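Local coordinates for protein halogenase PltM (PDB 6BZN) that halogenates phenolic compounds with chloride, bromide or iodide, and binds FAD as flavin-dependent halogenases do, at residues F110-H115 with R418-G423; E157-I162 with V176-A181; S70-R75 with K433-L438; L369-S374 with E380-V385. All blocks are in the same frame, centred on the assembly; numbering follows the deposited sequence. Where two conformers were deposited one is given.

Contact 1. Residues F110-H115 with R418-G423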
loop_
_atom_site.group_PDB
_atom_site.type_symbol
_atom_site.label_atom_id
_atom_site.label_comp_id
_atom_site.label_asym_id
_atom_site.label_seq_id
_atom_site.Cartn_x
_atom_site.Cartn_y
_atom_site.Cartn_z
ATOM N N PHE A 110 -6.078 10.433 6.101
ATOM C CA PHE A 110 -7.014 9.306 6.165
ATOM C C PHE A 110 -8.149 9.716 7.098
ATOM O O PHE A 110 -7.894 10.258 8.169
ATOM C CB PHE A 110 -6.343 8.046 6.735
ATOM C CG PHE A 110 -5.453 7.265 5.761
ATOM C CD1 PHE A 110 -5.388 7.541 4.392
ATOM C CD2 PHE A 110 -4.719 6.181 6.234
ATOM C CE1 PHE A 110 -4.588 6.770 3.541
ATOM C CE2 PHE A 110 -3.903 5.423 5.386
ATOM C CZ PHE A 110 -3.845 5.713 4.037
ATOM N N SER A 111 -9.392 9.472 6.699
ATOM C CA SER A 111 -10.535 9.708 7.565
ATOM C C SER A 111 -11.326 8.415 7.717
ATOM O O SER A 111 -11.360 7.570 6.806
ATOM C CB SER A 111 -11.425 10.821 7.020
ATOM O OG SER A 111 -11.944 10.484 5.752
ATOM N N PHE A 112 -11.946 8.269 8.884
ATOM C CA PHE A 112 -12.677 7.062 9.241
ATOM C C PHE A 112 -14.015 7.463 9.826
ATOM O O PHE A 112 -14.038 8.242 10.769
ATOM C CB PHE A 112 -11.887 6.231 10.258
ATOM C CG PHE A 112 -10.521 5.825 9.771
ATOM C CD1 PHE A 112 -9.435 6.678 9.913
ATOM C CD2 PHE A 112 -10.331 4.613 9.124
ATOM C CE1 PHE A 112 -8.184 6.316 9.443
ATOM C CE2 PHE A 112 -9.082 4.249 8.644
ATOM C CZ PHE A 112 -8.004 5.091 8.812
ATOM N N ALA A 113 -15.114 6.959 9.261
ATOM C CA ALA A 113 -16.457 7.193 9.782
ATOM C C ALA A 113 -17.085 5.847 10.082
ATOM O O ALA A 113 -17.090 4.953 9.225
ATOM C CB ALA A 113 -17.292 7.946 8.766
ATOM N N TRP A 114 -17.589 5.687 11.309
ATOM C CA TRP A 114 -18.075 4.398 11.803
ATOM C C TRP A 114 -19.598 4.335 11.713
ATOM O O TRP A 114 -20.296 5.358 11.862
ATOM C CB TRP A 114 -17.595 4.177 13.245
ATOM C CG TRP A 114 -18.014 2.877 13.878
ATOM C CD1 TRP A 114 -17.360 1.674 13.822
ATOM C CD2 TRP A 114 -19.182 2.657 14.660
ATOM N NE1 TRP A 114 -18.053 0.723 14.522
ATOM C CE2 TRP A 114 -19.171 1.300 15.058
ATOM C CE3 TRP A 114 -20.234 3.480 15.082
ATOM C CZ2 TRP A 114 -20.174 0.745 15.855
ATOM C CZ3 TRP A 114 -21.239 2.928 15.877
ATOM C CH2 TRP A 114 -21.203 1.572 16.249
ATOM N N HIS A 115 -20.107 3.140 11.460
ATOM C CA HIS A 115 -21.544 2.886 11.279
ATOM C C HIS A 115 -21.927 1.581 11.907
ATOM O O HIS A 115 -21.071 0.730 12.151
ATOM C CB HIS A 115 -21.897 2.798 9.811
ATOM C CG HIS A 115 -21.360 3.930 9.018
ATOM N ND1 HIS A 115 -22.054 5.100 8.833
ATOM C CD2 HIS A 115 -20.161 4.098 8.421
ATOM C CE1 HIS A 115 -21.320 5.933 8.121
ATOM N NE2 HIS A 115 -20.164 5.351 7.871
ATOM N N ARG A 418 -4.879 5.276 17.099
ATOM C CA ARG A 418 -3.672 5.922 17.618
ATOM C C ARG A 418 -2.466 4.998 17.671
ATOM O O ARG A 418 -1.346 5.476 17.639
ATOM C CB ARG A 418 -3.939 6.518 19.012
ATOM C CG ARG A 418 -4.996 7.613 18.987
ATOM C CD ARG A 418 -6.036 7.463 20.092
ATOM N NE ARG A 418 -7.175 8.327 19.797
ATOM C CZ ARG A 418 -7.220 9.647 19.991
ATOM N NH1 ARG A 418 -6.205 10.304 20.563
ATOM N NH2 ARG A 418 -8.293 10.323 19.610
ATOM N N VAL A 419 -2.694 3.686 17.751
ATOM C CA VAL A 419 -1.606 2.693 17.669
ATOM C C VAL A 419 -1.009 2.704 16.250
ATOM O O VAL A 419 0.206 2.859 16.074
ATOM C CB VAL A 419 -2.096 1.286 18.089
ATOM C CG1 VAL A 419 -1.017 0.224 17.896
ATOM C CG2 VAL A 419 -2.554 1.302 19.542
ATOM N N TRP A 420 -1.864 2.610 15.244
ATOM C CA TRP A 420 -1.432 2.779 13.849
ATOM C C TRP A 420 -0.769 4.148 13.621
ATOM O O TRP A 420 0.324 4.239 13.057
ATOM C CB TRP A 420 -2.614 2.621 12.884
ATOM C CG TRP A 420 -2.333 3.220 11.536
ATOM C CD1 TRP A 420 -1.533 2.700 10.560
ATOM C CD2 TRP A 420 -2.816 4.462 11.039
ATOM N NE1 TRP A 420 -1.488 3.550 9.483
ATOM C CE2 TRP A 420 -2.268 4.640 9.751
ATOM C CE3 TRP A 420 -3.669 5.455 11.560
ATOM C CZ2 TRP A 420 -2.539 5.764 8.972
ATOM C CZ3 TRP A 420 -3.944 6.563 10.786
ATOM C CH2 TRP A 420 -3.375 6.718 9.507
ATOM N N LEU A 421 -1.441 5.215 14.048
ATOM C CA LEU A 421 -0.965 6.558 13.730
ATOM C C LEU A 421 0.414 6.834 14.303
ATOM O O LEU A 421 1.267 7.323 13.599
ATOM C CB LEU A 421 -1.948 7.617 14.212
ATOM C CG LEU A 421 -1.624 9.056 13.804
ATOM C CD1 LEU A 421 -1.786 9.253 12.311
ATOM C CD2 LEU A 421 -2.519 10.028 14.554
ATOM N N SER A 422 0.613 6.540 15.589
ATOM C CA SER A 422 1.889 6.781 16.239
ATOM C C SER A 422 3.028 6.016 15.565
ATOM O O SER A 422 4.118 6.564 15.390
ATOM C CB SER A 422 1.831 6.471 17.747
ATOM O OG SER A 422 1.477 5.114 18.038
ATOM N N GLY A 423 2.769 4.779 15.164
ATOM C CA GLY A 423 3.756 3.987 14.452
ATOM C C GLY A 423 4.088 4.532 13.084
ATOM O O GLY A 423 5.261 4.707 12.741
#
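Trp-420 of the helix 410-441 meets Phe-110 and Phe-112 of strand 109-114, so the contact sets one helix of the C-terminal helical part against the mixed sheet of this flavin-dependent halogenase. Taking 418-423 in order, Arg-418 comes first and spends its charge elsewhere: its guanidinium donates to Asn-414 OD1 and to the backbone oxygens of Tyr-511 and Asn-516, so this buried charge does not lack partners. Trp-420 carries the contact. With CG anti to the backbone N (chi1 161°), the indole projects from the helix toward the strand, and its six-membered ring lies nearly parallel to the Phe-110 ring, the planes at 16°. The centroids are 5.7 Å apart, so the two rings are slid past one another and barely overlap. The closest atoms are Phe-110 CD2 and Trp-420 CZ2, 3.5 Å apart, with Trp-420 CH2 3.6 Å from the same carbon. Phe-112 adds a looser apolar touch, its CE1 4.5 Å from Trp-420 CZ3. Aromatic residues suit this buried place, where the contact is wholly apolar, and Phe-350 stacks on the same indole. Phe-110 also lies near Ala-65 and Ser-351, where FAD binds. Further along the helix, Ser-422 turns its hydroxyl back on its own backbone: OG donates to Arg-418 O at 2.9 Å, in the carbonyl plane, and shares that oxygen with Ser-422 N.

Contact 2. Residues E157-I162 with V176-A181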
loop_
_atom_site.group_PDB
_atom_site.type_symbol
_atom_site.label_atom_id
_atom_site.label_comp_id
_atom_site.label_asym_id
_atom_site.label_seq_id
_atom_site.Cartn_x
_atom_site.Cartn_y
_atom_site.Cartn_z
ATOM N N GLU A 157 14.276 -2.226 -22.029
ATOM C CA GLU A 157 13.428 -2.759 -23.096
ATOM C C GLU A 157 12.150 -3.300 -22.479
ATOM O O GLU A 157 12.171 -3.813 -21.362
ATOM C CB GLU A 157 14.148 -3.851 -23.887
ATOM C CG GLU A 157 13.345 -4.406 -25.062
ATOM C CD GLU A 157 14.055 -5.524 -25.819
ATOM O OE1 GLU A 157 15.320 -5.574 -25.768
ATOM O OE2 GLU A 157 13.324 -6.339 -26.460
ATOM N N SER A 158 11.050 -3.178 -23.216
ATOM C CA SER A 158 9.734 -3.628 -22.770
ATOM C C SER A 158 9.042 -4.372 -23.905
ATOM O O SER A 158 9.051 -3.891 -25.036
ATOM C CB SER A 158 8.877 -2.439 -22.365
ATOM O OG SER A 158 7.539 -2.832 -22.138
ATOM N N ARG A 159 8.479 -5.537 -23.594
ATOM C CA ARG A 159 7.601 -6.274 -24.501
ATOM C C ARG A 159 6.294 -6.491 -23.764
ATOM O O ARG A 159 6.265 -7.145 -22.706
ATOM C CB ARG A 159 8.202 -7.612 -24.914
ATOM C CG ARG A 159 9.577 -7.486 -25.527
ATOM C CD ARG A 159 10.086 -8.804 -26.090
ATOM N NE ARG A 159 11.541 -8.771 -26.237
ATOM C CZ ARG A 159 12.291 -9.754 -26.735
ATOM N NH1 ARG A 159 11.744 -10.883 -27.167
ATOM N NH2 ARG A 159 13.608 -9.594 -26.795
ATOM N N GLN A 160 5.238 -5.924 -24.344
ATOM C CA GLN A 160 3.870 -5.988 -23.849
ATOM C C GLN A 160 3.093 -7.065 -24.578
ATOM O O GLN A 160 3.502 -7.514 -25.653
ATOM C CB GLN A 160 3.169 -4.660 -24.129
ATOM C CG GLN A 160 3.873 -3.443 -23.570
ATOM C CD GLN A 160 3.319 -3.052 -22.225
ATOM O OE1 GLN A 160 2.279 -2.404 -22.157
ATOM N NE2 GLN A 160 3.995 -3.450 -21.150
ATOM N N ASN A 161 1.964 -7.463 -23.997
ATOM C CA ASN A 161 1.054 -8.420 -24.636
ATOM C C ASN A 161 1.728 -9.744 -25.035
ATOM O O ASN A 161 1.396 -10.329 -26.062
ATOM C CB ASN A 161 0.376 -7.751 -25.848
ATOM C CG ASN A 161 -0.908 -8.435 -26.248
ATOM O OD1 ASN A 161 -1.596 -9.017 -25.414
ATOM N ND2 ASN A 161 -1.247 -8.357 -27.531
ATOM N N ILE A 162 2.694 -10.190 -24.228
ATOM C CA ILE A 162 3.449 -11.424 -24.519
ATOM C C ILE A 162 2.894 -12.574 -23.704
ATOM O O ILE A 162 2.079 -12.379 -22.811
ATOM C CB ILE A 162 4.994 -11.292 -24.338
ATOM C CG1 ILE A 162 5.410 -10.765 -22.958
ATOM C CG2 ILE A 162 5.579 -10.405 -25.421
ATOM C CD1 ILE A 162 5.188 -11.727 -21.810
ATOM N N VAL A 176 13.858 -17.518 -20.317
ATOM C CA VAL A 176 12.422 -17.353 -20.449
ATOM C C VAL A 176 12.043 -17.645 -21.898
ATOM O O VAL A 176 12.552 -17.005 -22.817
ATOM C CB VAL A 176 11.949 -15.941 -20.024
ATOM C CG1 VAL A 176 10.430 -15.826 -20.159
ATOM C CG2 VAL A 176 12.377 -15.649 -18.584
ATOM N N ALA A 177 11.158 -18.623 -22.076
ATOM C CA ALA A 177 10.617 -18.955 -23.381
ATOM C C ALA A 177 9.344 -18.154 -23.579
ATOM O O ALA A 177 8.552 -18.003 -22.642
ATOM C CB ALA A 177 10.335 -20.444 -23.468
ATOM N N LEU A 178 9.153 -17.647 -24.798
ATOM C CA LEU A 178 8.037 -16.772 -25.156
ATOM C C LEU A 178 7.288 -17.363 -26.351
ATOM O O LEU A 178 7.915 -17.938 -27.236
ATOM C CB LEU A 178 8.581 -15.392 -25.535
ATOM C CG LEU A 178 9.447 -14.699 -24.485
ATOM C CD1 LEU A 178 10.240 -13.541 -25.085
ATOM C CD2 LEU A 178 8.580 -14.230 -23.331
ATOM N N SER A 179 5.963 -17.218 -26.392
ATOM C CA SER A 179 5.193 -17.696 -27.558
ATOM C C SER A 179 5.555 -16.845 -28.771
ATOM O O SER A 179 5.626 -15.622 -28.662
ATOM C CB SER A 179 3.684 -17.626 -27.310
ATOM O OG SER A 179 3.324 -18.340 -26.136
ATOM N N ASN A 180 5.814 -17.498 -29.904
ATOM C CA ASN A 180 6.117 -16.811 -31.171
ATOM C C ASN A 180 7.340 -15.868 -31.118
ATOM O O ASN A 180 7.349 -14.792 -31.734
ATOM C CB ASN A 180 4.862 -16.074 -31.690
ATOM C CG ASN A 180 3.683 -17.012 -31.936
ATOM O OD1 ASN A 180 3.861 -18.201 -32.222
ATOM N ND2 ASN A 180 2.471 -16.475 -31.842
ATOM N N ALA A 181 8.367 -16.284 -30.376
ATOM C CA ALA A 181 9.639 -15.563 -30.324
ATOM C C ALA A 181 10.727 -16.454 -29.748
ATOM O O ALA A 181 10.437 -17.424 -29.053
ATOM C CB ALA A 181 9.503 -14.303 -29.486
#
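Ile-162 and Leu-178 are the closest backbone pair, their CA atoms 7.1 Å apart, too far for the two chains to pair as strands, so side chains alone join the end of strand 157-159 to the end of strand 173-178. Leu-178 has the most surface covered. With CG anti to its carbonyl carbon (chi1 -56°), it reaches across with both methyls, and a leucine suits the place because each methyl can meet a different partner. CD1 approaches the guanidinium of Arg-159 obliquely, 3.7 Å from Arg-159 NH1, while CD2 lies 4.5 Å from Ile-162 CD1, a looser apolar touch. The arginine chain, extended from CG to NE, carries NH1 out to the methyl; the side chains cross at about a right angle. The strand 157-159 is an outermost strand of the parallel sheet of the Rossmann-like FAD-binding part, hydrogen-bonded to strand 49-52, whereas 173-178 is the middle strand of a separate three-stranded antiparallel sheet; Leu-178 begins a type II turn that leads into strand 181-186. The guanidinium is held from behind by its own strand: Arg-159 NE donates to Glu-157 OE2 at 3.0 Å in a salt bridge, on the anti side of the carboxylate and 34° out of its plane, with a weak second bond from NH2. Without the guanidinium, as with an alanine here, Glu-157 would probably lose its charged mate and a gap would open beside the Leu-178 methyl. Tyr-24 OH is hydrogen-bonded to both Glu-157 OE1 and Arg-159 NH2, bracing the ion pair from strand 24-29 of the same parallel sheet.

Contact 3. Residues S70-R75 with K433-L438; sequences SGFLLR and KLLHDL
Leu-435 of helix 410-441 packs against Phe-72 and Arg-75 of helix 68-81, a helix-helix contact that ties a helix close in sequence to the FAD-binding residues to the long helix of the C-terminal part. The backbones come nearest at Phe-72 and Leu-435, with CA atoms 7.4 Å apart.

The apolar part is a single methyl at a ring. Leu-435 CD2 comes to the edge of the Phe-72 ring, near its plane, 4.1 Å from Phe-72 CD1, and the two side chains cross at about a right angle. Leu-435 CD1 turns to the backbone instead, lying 3.9 Å from Arg-75 O. A branched leucine suits the place because its two methyls can serve a ring and a helix backbone at once; CG anti to the backbone N (chi1 180°) carries both toward the other helix.

The second kind of contact is a methyl over a flat cation. The Arg-75 chain bends at chi3 (75°), which folds the guanidinium back so that one face lies over Leu-435 CD2. Its NH2 also makes a long, weak ion pair with Glu-439. A serine in place of Arg-75 would probably uncover this side of Leu-435 and leave Glu-439 without that distant positive partner. CD2 sits over the centre of the guanidinium, 3.5 Å from Arg-75 CZ.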
loop_
_atom_site.group_PDB
_atom_site.type_symbol
_atom_site.label_atom_id
_atom_site.label_comp_id
_atom_site.label_asym_id
_atom_site.label_seq_id
_atom_site.Cartn_x
_atom_site.Cartn_y
_atom_site.Cartn_z
ATOM N N SER A 70 5.025 6.239 1.561
ATOM C CA SER A 70 5.196 5.944 0.139
ATOM C C SER A 70 5.807 7.153 -0.580
ATOM O O SER A 70 6.635 6.983 -1.469
ATOM C CB SER A 70 3.891 5.470 -0.513
ATOM O OG SER A 70 2.941 6.515 -0.687
ATOM N N GLY A 71 5.425 8.367 -0.173
ATOM C CA GLY A 71 5.974 9.580 -0.771
ATOM C C GLY A 71 7.461 9.739 -0.483
ATOM O O GLY A 71 8.232 10.057 -1.376
ATOM N N PHE A 72 7.866 9.500 0.762
ATOM C CA PHE A 72 9.284 9.539 1.121
ATOM C C PHE A 72 10.081 8.480 0.385
ATOM O O PHE A 72 11.184 8.761 -0.045
ATOM C CB PHE A 72 9.507 9.399 2.632
ATOM C CG PHE A 72 9.165 10.647 3.412
ATOM C CD1 PHE A 72 9.809 11.855 3.138
ATOM C CD2 PHE A 72 8.232 10.607 4.442
ATOM C CE1 PHE A 72 9.484 13.007 3.852
ATOM C CE2 PHE A 72 7.909 11.752 5.159
ATOM C CZ PHE A 72 8.534 12.949 4.859
ATOM N N LEU A 73 9.499 7.286 0.218
ATOM C CA LEU A 73 10.158 6.207 -0.500
ATOM C C LEU A 73 10.347 6.536 -1.970
ATOM O O LEU A 73 11.397 6.241 -2.534
ATOM C CB LEU A 73 9.406 4.877 -0.320
ATOM C CG LEU A 73 9.490 4.379 1.119
ATOM C CD1 LEU A 73 8.416 3.335 1.372
ATOM C CD2 LEU A 73 10.891 3.868 1.459
ATOM N N LEU A 74 9.359 7.155 -2.597
ATOM C CA LEU A 74 9.537 7.568 -4.000
ATOM C C LEU A 74 10.641 8.614 -4.111
ATOM O O LEU A 74 11.471 8.552 -5.020
ATOM C CB LEU A 74 8.248 8.104 -4.615
ATOM C CG LEU A 74 7.198 7.045 -4.959
ATOM C CD1 LEU A 74 5.856 7.719 -5.218
ATOM C CD2 LEU A 74 7.612 6.195 -6.152
ATOM N N ARG A 75 10.661 9.560 -3.183
ATOM C CA ARG A 75 11.711 10.586 -3.171
ATOM C C ARG A 75 13.090 9.965 -2.913
ATOM O O ARG A 75 14.079 10.386 -3.523
ATOM C CB ARG A 75 11.399 11.691 -2.146
ATOM C CG ARG A 75 10.263 12.624 -2.568
ATOM C CD ARG A 75 9.785 13.524 -1.417
ATOM N NE ARG A 75 10.716 14.614 -1.117
ATOM C CZ ARG A 75 10.752 15.337 0.017
ATOM N NH1 ARG A 75 9.898 15.127 1.020
ATOM N NH2 ARG A 75 11.672 16.287 0.147
ATOM N N LYS A 433 14.281 11.600 7.694
ATOM C CA LYS A 433 15.672 11.791 8.145
ATOM C C LYS A 433 16.692 11.137 7.203
ATOM O O LYS A 433 17.702 11.774 6.842
ATOM C CB LYS A 433 15.810 11.262 9.586
ATOM C CG LYS A 433 17.215 11.239 10.181
ATOM C CD LYS A 433 17.171 10.871 11.672
ATOM C CE LYS A 433 18.511 11.045 12.383
ATOM N NZ LYS A 433 19.653 10.378 11.692
ATOM N N LEU A 434 16.423 9.894 6.791
ATOM C CA LEU A 434 17.263 9.197 5.795
ATOM C C LEU A 434 17.396 10.003 4.507
ATOM O O LEU A 434 18.492 10.104 3.942
ATOM C CB LEU A 434 16.704 7.803 5.467
ATOM C CG LEU A 434 16.767 6.686 6.504
ATOM C CD1 LEU A 434 16.029 5.443 6.019
ATOM C CD2 LEU A 434 18.213 6.353 6.820
ATOM N N LEU A 435 16.282 10.566 4.047
ATOM C CA LEU A 435 16.261 11.375 2.837
ATOM C C LEU A 435 17.081 12.653 3.022
ATOM O O LEU A 435 17.888 12.993 2.162
ATOM C CB LEU A 435 14.825 11.740 2.449
ATOM C CG LEU A 435 14.616 12.595 1.201
ATOM C CD1 LEU A 435 15.091 11.895 -0.064
ATOM C CD2 LEU A 435 13.149 12.951 1.084
ATOM N N HIS A 436 16.855 13.355 4.130
ATOM C CA HIS A 436 17.648 14.538 4.449
ATOM C C HIS A 436 19.154 14.255 4.421
ATOM O O HIS A 436 19.897 14.997 3.778
ATOM C CB HIS A 436 17.273 15.139 5.796
ATOM C CG HIS A 436 17.894 16.480 6.029
ATOM N ND1 HIS A 436 19.059 16.646 6.745
ATOM C CD2 HIS A 436 17.544 17.711 5.588
ATOM C CE1 HIS A 436 19.382 17.927 6.765
ATOM N NE2 HIS A 436 18.479 18.595 6.070
ATOM N N ASP A 437 19.585 13.175 5.069
ATOM C CA ASP A 437 21.009 12.789 5.087
ATOM C C ASP A 437 21.534 12.472 3.687
ATOM O O ASP A 437 22.632 12.911 3.315
ATOM C CB ASP A 437 21.261 11.599 6.033
ATOM C CG ASP A 437 21.011 11.941 7.498
ATOM O OD1 ASP A 437 20.957 13.137 7.848
ATOM O OD2 ASP A 437 20.857 11.014 8.316
ATOM N N LEU A 438 20.742 11.729 2.908
ATOM C CA LEU A 438 21.116 11.409 1.529
ATOM C C LEU A 438 21.182 12.653 0.630
ATOM O O LEU A 438 22.080 12.748 -0.203
ATOM C CB LEU A 438 20.150 10.387 0.911
ATOM C CG LEU A 438 20.445 9.962 -0.535
ATOM C CD1 LEU A 438 21.774 9.236 -0.609
ATOM C CD2 LEU A 438 19.333 9.076 -1.080
#

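Contact 4. Residues L369-S374 with E380-V385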
loop_
_atom_site.group_PDB
_atom_site.type_symbol
_atom_site.label_atom_id
_atom_site.label_comp_id
_atom_site.label_asym_id
_atom_site.label_seq_id
_atom_site.Cartn_x
_atom_site.Cartn_y
_atom_site.Cartn_z
ATOM N N LEU A 369 22.660 -4.611 -8.447
ATOM C CA LEU A 369 23.793 -3.933 -9.065
ATOM C C LEU A 369 25.132 -4.508 -8.594
ATOM O O LEU A 369 26.024 -4.738 -9.421
ATOM C CB LEU A 369 23.777 -2.435 -8.776
ATOM C CG LEU A 369 22.654 -1.609 -9.394
ATOM C CD1 LEU A 369 22.835 -0.169 -8.934
ATOM C CD2 LEU A 369 22.650 -1.697 -10.904
ATOM N N ASP A 370 25.263 -4.737 -7.288
ATOM C CA ASP A 370 26.487 -5.359 -6.747
ATOM C C ASP A 370 26.686 -6.767 -7.343
ATOM O O ASP A 370 27.787 -7.116 -7.758
ATOM C CB ASP A 370 26.465 -5.415 -5.212
ATOM C CG ASP A 370 27.588 -6.280 -4.633
ATOM O OD1 ASP A 370 27.352 -7.497 -4.412
ATOM O OD2 ASP A 370 28.716 -5.761 -4.433
ATOM N N ALA A 371 25.610 -7.554 -7.397
ATOM C CA ALA A 371 25.661 -8.897 -7.970
ATOM C C ALA A 371 26.115 -8.883 -9.429
ATOM O O ALA A 371 26.986 -9.670 -9.812
ATOM C CB ALA A 371 24.312 -9.588 -7.847
ATOM N N ALA A 372 25.517 -8.000 -10.222
ATOM C CA ALA A 372 25.856 -7.855 -11.652
ATOM C C ALA A 372 27.289 -7.366 -11.881
ATOM O O ALA A 372 27.897 -7.688 -12.896
ATOM C CB ALA A 372 24.897 -6.896 -12.330
ATOM N N ARG A 373 27.803 -6.571 -10.956
ATOM C CA ARG A 373 29.175 -6.057 -11.048
ATOM C C ARG A 373 30.218 -7.048 -10.561
ATOM O O ARG A 373 31.334 -7.037 -11.038
ATOM C CB ARG A 373 29.303 -4.744 -10.288
ATOM C CG ARG A 373 28.632 -3.623 -11.049
ATOM C CD ARG A 373 28.271 -2.437 -10.193
ATOM N NE ARG A 373 27.486 -1.485 -10.980
ATOM C CZ ARG A 373 27.001 -0.334 -10.519
ATOM N NH1 ARG A 373 27.211 0.027 -9.261
ATOM N NH2 ARG A 373 26.307 0.470 -11.323
ATOM N N SER A 374 29.856 -7.902 -9.615
ATOM C CA SER A 374 30.772 -8.905 -9.089
ATOM C C SER A 374 30.565 -10.271 -9.754
ATOM O O SER A 374 31.373 -11.178 -9.547
ATOM C CB SER A 374 30.577 -9.002 -7.578
ATOM O OG SER A 374 29.262 -9.458 -7.284
ATOM N N GLU A 380 22.015 -15.752 -0.347
ATOM C CA GLU A 380 22.410 -15.017 0.855
ATOM C C GLU A 380 22.660 -13.520 0.606
ATOM O O GLU A 380 22.447 -12.710 1.501
ATOM C CB GLU A 380 23.629 -15.679 1.535
ATOM C CG GLU A 380 23.881 -15.252 2.987
ATOM C CD GLU A 380 22.800 -15.671 3.999
ATOM O OE1 GLU A 380 21.874 -16.456 3.666
ATOM O OE2 GLU A 380 22.881 -15.200 5.158
ATOM N N GLN A 381 23.056 -13.148 -0.613
ATOM C CA GLN A 381 23.233 -11.737 -0.963
ATOM C C GLN A 381 21.935 -10.950 -0.852
ATOM O O GLN A 381 21.971 -9.754 -0.653
ATOM C CB GLN A 381 23.766 -11.579 -2.396
ATOM C CG GLN A 381 25.178 -12.118 -2.615
ATOM C CD GLN A 381 25.467 -12.422 -4.084
ATOM O OE1 GLN A 381 25.887 -13.533 -4.433
ATOM N NE2 GLN A 381 25.208 -11.457 -4.955
ATOM N N PHE A 382 20.797 -11.624 -1.012
ATOM C CA PHE A 382 19.487 -10.950 -1.036
ATOM C C PHE A 382 18.667 -11.196 0.227
ATOM O O PHE A 382 17.506 -10.809 0.298
ATOM C CB PHE A 382 18.730 -11.387 -2.291
ATOM C CG PHE A 382 19.540 -11.235 -3.552
ATOM C CD1 PHE A 382 19.844 -9.980 -4.040
ATOM C CD2 PHE A 382 20.001 -12.347 -4.245
ATOM C CE1 PHE A 382 20.606 -9.829 -5.189
ATOM C CE2 PHE A 382 20.760 -12.204 -5.393
ATOM C CZ PHE A 382 21.068 -10.938 -5.861
ATOM N N ILE A 383 19.287 -11.777 1.254
ATOM C CA ILE A 383 18.533 -12.236 2.421
ATOM C C ILE A 383 17.817 -11.098 3.152
ATOM O O ILE A 383 16.722 -11.285 3.652
ATOM C CB ILE A 383 19.414 -13.071 3.391
ATOM C CG1 ILE A 383 18.554 -13.862 4.374
ATOM C CG2 ILE A 383 20.430 -12.209 4.128
ATOM C CD1 ILE A 383 17.779 -14.999 3.745
ATOM N N GLU A 384 18.413 -9.915 3.185
ATOM C CA GLU A 384 17.779 -8.787 3.857
ATOM C C GLU A 384 16.570 -8.244 3.084
ATOM O O GLU A 384 15.695 -7.608 3.677
ATOM C CB GLU A 384 18.794 -7.684 4.151
ATOM C CG GLU A 384 19.899 -8.116 5.119
ATOM C CD GLU A 384 19.409 -8.488 6.518
ATOM O OE1 GLU A 384 18.415 -7.898 6.994
ATOM O OE2 GLU A 384 20.041 -9.369 7.159
ATOM N N VAL A 385 16.522 -8.490 1.778
ATOM C CA VAL A 385 15.331 -8.173 0.992
ATOM C C VAL A 385 14.168 -9.069 1.463
ATOM O O VAL A 385 13.046 -8.591 1.706
ATOM C CB VAL A 385 15.591 -8.303 -0.526
ATOM C CG1 VAL A 385 14.328 -8.063 -1.331
ATOM C CG2 VAL A 385 16.656 -7.302 -0.956
HETATM O O HOH W 1 24.659 -8.498 -4.039
#
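Ala-371 is the small residue on which the contact turns, its CB meeting both Gln-381 and Phe-382. Gln-381 NE2 lies 3.6 Å from Ala-371 CB and Phe-382 CZ lies 4.0 Å from it, so the methyl touches the amide nitrogen of one side chain and the far end of the ring of the other. A residue with so little side chain allows both to come close to the helix, and the CA atoms of Ala-371 and Gln-381 are 7.9 Å apart. Gln-381 reaches this position with its chain extended beyond CG, and its NE2 is not left to the methyl: the amide donates to Arg-376 O in the connecting loop and also to a water, 3.1 Å away. That water donates in turn to Asp-370 OD1 at 2.9 Å, linking the amide to the carboxylate across the contact.

These segments join two consecutive helices through a short loop: helix 352-374 ends and, past the linker, helix 383-406 begins, with Phe-382 at the N-cap position of the latter. Placed just before that helix, the Phe-382 ring is turned by chi1 -51° so that CG stands anti to the carbonyl carbon, and it meets the methyl obliquely. Gln-381 CB lies over one face of the ring, and Phe-188 meets it from elsewhere in the chain. At the end of helix 352-374, Ser-374 OG donates to Asp-370 O at 2.8 Å, tilted 35° from the carbonyl plane, an oxygen that Ser-374 N also uses.

Contacts 1 and 3 share helix 410-441, their centres about 24 Å apart, so this long helix meets strand 109-114 of the mixed sheet in one place and helix 68-81 in the other. Helix 383-406 of contact 4 directly precedes it in the chain, and the centres of contacts 3 and 4 are about 22 Å apart. Along the chain contact 3 encloses contact 1, which in turn encloses contacts 2 and 4, these last following one another in series. Contact 2 lies at an outer strand of the parallel sheet, its centre about 44 Å from that of contact 1. Contacts 1 and 3 thus join the C-terminal helices to the N-terminal part, which holds many of the FAD-binding residues.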